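Local structure of mandelate racemase / muconate lactonizing enzyme, C-terminal domain protein (Pseudovibrio sp. JE062, 4JHM) at residues L251-L254 with Q255-T258. The protein is a member of the mandelate racemase / muconate lactonizing enzyme group of the enolase superfamily, pairing an N-terminal capping domain with a TIM-barrel-like domain. Residues are numbered along the deposited sequence; the frame is centred on the assembly and turned at random.
Sequences LLTL and QEVT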
loop_
_atom_site.group_PDB
_atom_site.type_symbol
_atom_site.label_atom_id
_atom_site.label_comp_id
_atom_site.label_asym_id
_atom_site.label_seq_id
_atom_site.Cartn_x
_atom_site.Cartn_y
_atom_site.Cartn_z
ATOM N N LEU A 251 18.442 2.482 -17.376
ATOM C CA LEU A 251 17.686 3.531 -16.687
ATOM C C LEU A 251 18.587 4.730 -16.398
ATOM O O LEU A 251 19.418 4.680 -15.492
ATOM C CB LEU A 251 17.099 2.988 -15.382
ATOM C CG LEU A 251 16.268 1.704 -15.503
ATOM C CD1 LEU A 251 15.433 1.472 -14.253
ATOM C CD2 LEU A 251 15.365 1.765 -16.721
ATOM N N LEU A 252 18.405 5.807 -17.162
ATOM C CA LEU A 252 19.361 6.912 -17.191
ATOM C C LEU A 252 18.833 8.262 -16.680
ATOM O O LEU A 252 19.615 9.187 -16.430
ATOM C CB LEU A 252 19.871 7.106 -18.619
ATOM C CG LEU A 252 20.277 5.863 -19.414
ATOM C CD1 LEU A 252 21.000 6.277 -20.687
ATOM C CD2 LEU A 252 21.149 4.929 -18.589
ATOM N N THR A 253 17.521 8.395 -16.536
ATOM C CA THR A 253 16.950 9.680 -16.148
ATOM C C THR A 253 16.956 9.859 -14.636
ATOM O O THR A 253 16.904 8.892 -13.884
ATOM C CB THR A 253 15.506 9.846 -16.661
ATOM O OG1 THR A 253 14.699 8.743 -16.221
ATOM C CG2 THR A 253 15.485 9.936 -18.189
ATOM N N LEU A 254 17.016 11.113 -14.199
ATOM C CA LEU A 254 16.966 11.436 -12.778
ATOM C C LEU A 254 15.680 10.893 -12.153
ATOM O O LEU A 254 15.663 10.529 -10.976
ATOM C CB LEU A 254 17.056 12.950 -12.568
ATOM C CG LEU A 254 18.278 13.682 -13.130
ATOM C CD1 LEU A 254 18.126 15.186 -12.967
ATOM C CD2 LEU A 254 19.558 13.206 -12.462
ATOM N N GLN A 255 14.609 10.839 -12.942
ATOM C CA GLN A 255 13.332 10.299 -12.474
ATOM C C GLN A 255 13.422 8.790 -12.317
ATOM O O GLN A 255 13.011 8.244 -11.295
ATOM C CB GLN A 255 12.189 10.634 -13.439
ATOM C CG GLN A 255 11.920 12.120 -13.644
ATOM C CD GLN A 255 12.925 12.768 -14.574
ATOM O OE1 GLN A 255 14.014 13.141 -14.155
ATOM N NE2 GLN A 255 12.566 12.900 -15.841
ATOM N N GLU A 256 13.959 8.116 -13.331
ATOM C CA GLU A 256 14.083 6.660 -13.295
ATOM C C GLU A 256 14.892 6.205 -12.085
ATOM O O GLU A 256 14.478 5.292 -11.361
ATOM C CB GLU A 256 14.716 6.135 -14.581
ATOM C CG GLU A 256 13.722 5.892 -15.707
ATOM C CD GLU A 256 14.396 5.679 -17.050
ATOM O OE1 GLU A 256 15.101 6.595 -17.516
ATOM O OE2 GLU A 256 14.211 4.600 -17.648
ATOM N N VAL A 257 16.039 6.847 -11.872
ATOM C CA VAL A 257 16.878 6.581 -10.707
ATOM C C VAL A 257 16.106 6.858 -9.422
ATOM O O VAL A 257 16.175 6.092 -8.455
ATOM C CB VAL A 257 18.134 7.474 -10.709
ATOM C CG1 VAL A 257 18.806 7.454 -9.342
ATOM C CG2 VAL A 257 19.103 7.034 -11.797
ATOM N N THR A 258 15.374 7.965 -9.414
ATOM C CA THR A 258 14.624 8.363 -8.240
ATOM C C THR A 258 13.594 7.304 -7.889
ATOM O O THR A 258 13.463 6.903 -6.734
ATOM C CB THR A 258 13.925 9.709 -8.473
ATOM O OG1 THR A 258 14.911 10.753 -8.493
ATOM C CG2 THR A 258 12.890 9.985 -7.376
#
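Glu256 OE1 is gripped by Thr253, in the loop that joins strand 243-245 of the barrel-like domain to helix 254-262. Thr253 OG1 donates to Glu256 OE1 at 2.5 Å, meeting the anti lone pair. Thr253 N reaches the same oxygen, Glu256 OE1, at 3.2 Å, 32° out of the carboxylate plane. A weak third bond comes from Leu252 N. In return, Glu256 N donates to Thr253 OG1 at 3.0 Å; with the bond from Thr253 N it forms the reciprocal pair of a capping box, Thr253 being the N-cap, and the hydroxyl-to-carboxylate bond is an extra. The threonine hydroxyl can serve both ends because it lies between its own backbone N and carbonyl carbon (chi1 55°), while the glutamate chain stretches back toward the loop. There its other oxygen, OE2, lies against Leu251 CD2, the two side chains roughly perpendicular.

The first helical turn follows directly: Val257 N donates almost straight to Thr253 O at 3.0 Å. One residue on, Leu254 O accepts from Thr258 N and from Thr258 OG1, the latter at 2.6 Å, from opposite faces of its carbonyl plane. Leu254 itself packs on helix 279-291, and Tyr228 of a neighbouring subunit packs on Thr253, Gln255 and Glu256. With the hydroxyl and backbone N-H of Thr253 both donating to OE1, the carboxylate is probably stabilised in its charged form, and its position near the helix N-terminus should interact favourably with the helix dipole.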